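PDB 1WEK: hypothetical protein TT1465 from Thermus thermophilus, which is of unknown function but belongs to the SLOG clan of proteins and has a Rossmann-like alpha/beta fold built on a parallel sheet. Local coordinates for residues 16-19 against 20-23; 116-120 against 121-125. All coordinates share one frame; numbering follows the deposited sequence.

In the fold
Interaction 1 (16-19 with 20-23) lies in the N-terminal part of helix 17-34, and interaction 2 (116-120 with 121-125) is the turn from strand 114-118, an outermost strand of the chain's parallel sheet, into helix 121-130. They come in that order along the chain, yet their centres lie about 12 Å apart and they touch. I21 CG1 is 3.4 Å from Y120 CE1, and I21 CG2 is 3.6 Å from F122 CE1, so one isoleucine packs on both aromatic side chains. Helix 17-34 thus packs on the turn and the first helical residues that follow strand 114-118, and both contacts also meet the third subunit of the six-chain assembly.

Interaction 1 of 2, residues 16-19 against 20-23; sequences WRLF and RILA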
loop_
_atom_site.group_PDB
_atom_site.type_symbol
_atom_site.label_atom_id
_atom_site.label_comp_id
_atom_site.label_asym_id
_atom_site.label_seq_id
_atom_site.Cartn_x
_atom_site.Cartn_y
_atom_site.Cartn_z
ATOM N N TRP A 16 3.471 7.082 8.746
ATOM C CA TRP A 16 4.618 6.789 7.915
ATOM C C TRP A 16 5.470 5.719 8.612
ATOM O O TRP A 16 6.374 5.125 8.017
ATOM C CB TRP A 16 5.444 8.056 7.672
ATOM C CG TRP A 16 6.071 8.622 8.904
ATOM C CD1 TRP A 16 5.539 9.565 9.739
ATOM C CD2 TRP A 16 7.348 8.274 9.453
ATOM N NE1 TRP A 16 6.410 9.829 10.773
ATOM C CE2 TRP A 16 7.528 9.048 10.622
ATOM C CE3 TRP A 16 8.359 7.380 9.070
ATOM C CZ2 TRP A 16 8.681 8.957 11.415
ATOM C CZ3 TRP A 16 9.513 7.286 9.865
ATOM C CH2 TRP A 16 9.658 8.074 11.022
ATOM N N ARG A 17 5.183 5.469 9.881
ATOM C CA ARG A 17 5.922 4.442 10.600
ATOM C C ARG A 17 5.610 3.056 10.045
ATOM O O ARG A 17 6.429 2.149 10.143
ATOM C CB ARG A 17 5.564 4.486 12.077
ATOM C CG ARG A 17 6.077 5.712 12.787
ATOM C CD ARG A 17 7.572 5.666 12.879
ATOM N NE ARG A 17 8.107 6.793 13.624
ATOM C CZ ARG A 17 9.402 6.978 13.848
ATOM N NH1 ARG A 17 10.295 6.097 13.384
ATOM N NH2 ARG A 17 9.806 8.058 14.507
ATOM N N LEU A 18 4.426 2.907 9.449
ATOM C CA LEU A 18 3.967 1.635 8.900
ATOM C C LEU A 18 4.768 1.105 7.713
ATOM O O LEU A 18 4.752 -0.096 7.435
ATOM C CB LEU A 18 2.493 1.750 8.518
ATOM C CG LEU A 18 1.530 1.932 9.696
ATOM C CD1 LEU A 18 0.155 2.320 9.220
ATOM C CD2 LEU A 18 1.462 0.635 10.475
ATOM N N PHE A 19 5.454 1.992 7.008
ATOM C CA PHE A 19 6.250 1.576 5.870
ATOM C C PHE A 19 7.301 0.595 6.378
ATOM O O PHE A 19 7.423 -0.512 5.868
ATOM C CB PHE A 19 6.934 2.784 5.215
ATOM C CG PHE A 19 6.007 3.653 4.423
ATOM C CD1 PHE A 19 5.263 3.123 3.368
ATOM C CD2 PHE A 19 5.901 5.010 4.700
ATOM C CE1 PHE A 19 4.429 3.935 2.595
ATOM C CE2 PHE A 19 5.063 5.833 3.933
ATOM C CZ PHE A 19 4.328 5.295 2.880
ATOM N N ARG A 20 8.032 0.999 7.410
ATOM C CA ARG A 20 9.066 0.141 7.977
ATOM C C ARG A 20 8.467 -1.120 8.610
ATOM O O ARG A 20 8.947 -2.234 8.374
ATOM C CB ARG A 20 9.872 0.916 9.018
ATOM C CG ARG A 20 11.064 0.163 9.566
ATOM C CD ARG A 20 11.533 0.827 10.844
ATOM N NE ARG A 20 12.606 1.796 10.636
ATOM C CZ ARG A 20 13.896 1.476 10.602
ATOM N NH1 ARG A 20 14.274 0.210 10.763
ATOM N NH2 ARG A 20 14.807 2.420 10.420
ATOM N N ILE A 21 7.421 -0.940 9.406
ATOM C CA ILE A 21 6.747 -2.058 10.054
ATOM C C ILE A 21 6.305 -3.096 9.025
ATOM O O ILE A 21 6.507 -4.292 9.228
ATOM C CB ILE A 21 5.525 -1.575 10.832
ATOM C CG1 ILE A 21 5.983 -0.658 11.975
ATOM C CG2 ILE A 21 4.728 -2.777 11.368
ATOM C CD1 ILE A 21 4.869 0.131 12.598
ATOM N N LEU A 22 5.705 -2.631 7.927
ATOM C CA LEU A 22 5.247 -3.515 6.863
ATOM C C LEU A 22 6.420 -4.231 6.191
ATOM O O LEU A 22 6.340 -5.423 5.876
ATOM C CB LEU A 22 4.468 -2.725 5.799
ATOM C CG LEU A 22 3.007 -2.440 6.166
ATOM C CD1 LEU A 22 2.341 -1.596 5.085
ATOM C CD2 LEU A 22 2.287 -3.759 6.341
ATOM N N ALA A 23 7.490 -3.482 5.954
ATOM C CA ALA A 23 8.695 -4.016 5.332
ATOM C C ALA A 23 9.257 -5.151 6.185
ATOM O O ALA A 23 9.698 -6.168 5.659
ATOM C CB ALA A 23 9.741 -2.904 5.176
HETATM O O HOH W 1 8.533 3.626 8.200
HETATM O O HOH W 2 10.941 4.620 10.681
#
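L22 N donates to L18 O at 2.8 Å, and A23 N to F19 O at 3.0 Å; the bond from I21 N to R17 O is weak. These are i to i+4 bonds of a regular helix.

Among the apolar contacts, CD2 of L18 lies 4.0 Å from CD1 of I21. The I21 chain has CG1 anti to its carbonyl carbon (chi1 -64°), which brings CG1 back to 3.4 Å from R17 O. L22 similarly rests CB and CG against L18 O.

W16 O and R20 N are too far apart, at 4.5 Å, to bond directly; water 1 bridges them, donating to W16 O at 2.6 Å and accepting from R20 N at 2.8 Å, and also donates weakly to R17 O. Water 2 accepts from R20 NE, in the plane of that guanidinium, and weakly from R17 NH1.

The R17 guanidinium lies over the rim of one face of the W16 indole, though the 3.0 Å from its CZ to W16 CH2 is doubtfully short.

Water 2 probably eases the proximity of two like charges, and R20 has weak acidic partners in E24 and E101. Arginines and waters thus form the polar part, while L18, F19 and L22 pack on other subunits.

Interaction 2 of 2, residues 116-120 against 121-125; sequences LSLRY and FFVRK
L118 and V123 meet at the apolar centre, CD2 of the leucine 3.9 Å from CG1 of the valine, their side chains crossing at a slant. The other leucine methyl, CD1, presses on R124 at 3.5 Å from its CB, so the two methyls of L118 rest on V123 and R124 respectively.

Next outward, Y120 and F122 lie side by side and point the same way. CB of Y120 sits over one face of the F122 ring, 4.0 Å from its centroid, a CH-pi contact. The rings themselves, with planes at 30° and centroids 5.3 Å apart, are slid so far that they barely overlap. F122 reaches this place with CG between its backbone N and carbonyl carbon (chi1 68°), which turns CE2 back to 3.7 Å from Y120 CB. V123 CG2 approaches the same CB at 4.0 Å.

At the polar edge, Y120 holds the N-cap position, and its carbonyl oxygen accepts from R124 N at 3.2 Å with a nearly straight N-H...O angle of 175°. Beyond the turn, R124 NH1 makes a hydrogen bond to L98 O, and R119 forms a salt bridge with E101. The result is a strand-to-helix turn closed by the backbone bond from R124 N to Y120 O over an apolar filling, with its two arginines tied to neighbouring parts of the fold.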
loop_
_atom_site.group_PDB
_atom_site.type_symbol
_atom_site.label_atom_id
_atom_site.label_comp_id
_atom_site.label_asym_id
_atom_site.label_seq_id
_atom_site.Cartn_x
_atom_site.Cartn_y
_atom_site.Cartn_z
ATOM N N LEU A 116 17.844 -11.684 11.017
ATOM C CA LEU A 116 16.936 -10.612 10.663
ATOM C C LEU A 116 17.032 -9.549 11.760
ATOM O O LEU A 116 17.139 -9.882 12.944
ATOM C CB LEU A 116 15.508 -11.154 10.567
ATOM C CG LEU A 116 15.176 -12.018 9.345
ATOM C CD1 LEU A 116 13.857 -12.742 9.538
ATOM C CD2 LEU A 116 15.123 -11.117 8.101
ATOM N N SER A 117 17.043 -8.276 11.376
ATOM C CA SER A 117 17.099 -7.210 12.369
ATOM C C SER A 117 15.804 -6.434 12.277
ATOM O O SER A 117 15.428 -5.939 11.217
ATOM C CB SER A 117 18.320 -6.298 12.173
ATOM O OG SER A 117 18.557 -6.025 10.813
ATOM N N LEU A 118 15.129 -6.352 13.416
ATOM C CA LEU A 118 13.835 -5.708 13.545
ATOM C C LEU A 118 13.880 -4.571 14.558
ATOM O O LEU A 118 14.515 -4.686 15.601
ATOM C CB LEU A 118 12.824 -6.763 14.017
ATOM C CG LEU A 118 12.767 -8.044 13.175
ATOM C CD1 LEU A 118 12.162 -9.195 13.983
ATOM C CD2 LEU A 118 11.970 -7.768 11.909
ATOM N N ARG A 119 13.194 -3.478 14.260
ATOM C CA ARG A 119 13.152 -2.342 15.172
ATOM C C ARG A 119 12.033 -2.536 16.200
ATOM O O ARG A 119 12.085 -1.992 17.302
ATOM C CB ARG A 119 12.896 -1.043 14.393
ATOM C CG ARG A 119 14.117 -0.418 13.701
ATOM C CD ARG A 119 15.075 0.240 14.719
ATOM N NE ARG A 119 15.644 1.513 14.254
ATOM C CZ ARG A 119 16.600 1.637 13.332
ATOM N NH1 ARG A 119 17.124 0.565 12.751
ATOM N NH2 ARG A 119 17.039 2.841 12.985
ATOM N N TYR A 120 11.041 -3.346 15.842
ATOM C CA TYR A 120 9.871 -3.553 16.691
ATOM C C TYR A 120 9.652 -4.889 17.371
ATOM O O TYR A 120 9.613 -5.934 16.719
ATOM C CB TYR A 120 8.635 -3.213 15.875
ATOM C CG TYR A 120 8.647 -1.788 15.398
ATOM C CD1 TYR A 120 8.941 -1.470 14.063
ATOM C CD2 TYR A 120 8.375 -0.747 16.285
ATOM C CE1 TYR A 120 8.952 -0.143 13.630
ATOM C CE2 TYR A 120 8.390 0.579 15.862
ATOM C CZ TYR A 120 8.667 0.874 14.539
ATOM O OH TYR A 120 8.584 2.185 14.124
ATOM N N PHE A 121 9.487 -4.847 18.690
ATOM C CA PHE A 121 9.246 -6.065 19.456
ATOM C C PHE A 121 8.032 -6.824 18.913
ATOM O O PHE A 121 8.095 -8.041 18.730
ATOM C CB PHE A 121 9.017 -5.749 20.943
ATOM C CG PHE A 121 10.286 -5.662 21.760
ATOM C CD1 PHE A 121 10.766 -4.435 22.203
ATOM C CD2 PHE A 121 11.001 -6.804 22.076
ATOM C CE1 PHE A 121 11.937 -4.350 22.945
ATOM C CE2 PHE A 121 12.180 -6.729 22.824
ATOM C CZ PHE A 121 12.646 -5.498 23.258
ATOM N N PHE A 122 6.931 -6.116 18.648
ATOM C CA PHE A 122 5.742 -6.801 18.157
ATOM C C PHE A 122 5.970 -7.570 16.842
ATOM O O PHE A 122 5.498 -8.694 16.703
ATOM C CB PHE A 122 4.535 -5.840 18.064
ATOM C CG PHE A 122 4.646 -4.770 17.004
ATOM C CD1 PHE A 122 4.305 -5.038 15.683
ATOM C CD2 PHE A 122 5.014 -3.471 17.344
ATOM C CE1 PHE A 122 4.324 -4.025 14.715
ATOM C CE2 PHE A 122 5.036 -2.457 16.392
ATOM C CZ PHE A 122 4.688 -2.730 15.072
ATOM N N VAL A 123 6.699 -7.000 15.889
ATOM C CA VAL A 123 6.959 -7.741 14.646
ATOM C C VAL A 123 7.732 -9.024 14.988
ATOM O O VAL A 123 7.392 -10.112 14.546
ATOM C CB VAL A 123 7.799 -6.925 13.644
ATOM C CG1 VAL A 123 8.123 -7.792 12.421
ATOM C CG2 VAL A 123 7.029 -5.671 13.220
ATOM N N ARG A 124 8.766 -8.878 15.801
ATOM C CA ARG A 124 9.585 -10.007 16.219
ATOM C C ARG A 124 8.753 -11.098 16.916
ATOM O O ARG A 124 8.947 -12.294 16.656
ATOM C CB ARG A 124 10.690 -9.487 17.133
ATOM C CG ARG A 124 11.430 -10.540 17.891
ATOM C CD ARG A 124 12.714 -9.974 18.435
ATOM N NE ARG A 124 12.817 -10.129 19.873
ATOM C CZ ARG A 124 13.968 -10.243 20.522
ATOM N NH1 ARG A 124 15.111 -10.231 19.856
ATOM N NH2 ARG A 124 13.975 -10.339 21.840
ATOM N N LYS A 125 7.820 -10.687 17.779
ATOM C CA LYS A 125 6.958 -11.625 18.503
ATOM C C LYS A 125 6.058 -12.399 17.547
ATOM O O LYS A 125 5.733 -13.554 17.807
ATOM C CB LYS A 125 6.048 -10.895 19.496
ATOM C CG LYS A 125 6.740 -10.091 20.585
ATOM C CD LYS A 125 6.842 -10.882 21.879
ATOM C CE LYS A 125 6.900 -9.945 23.077
ATOM N NZ LYS A 125 5.706 -9.047 23.101
#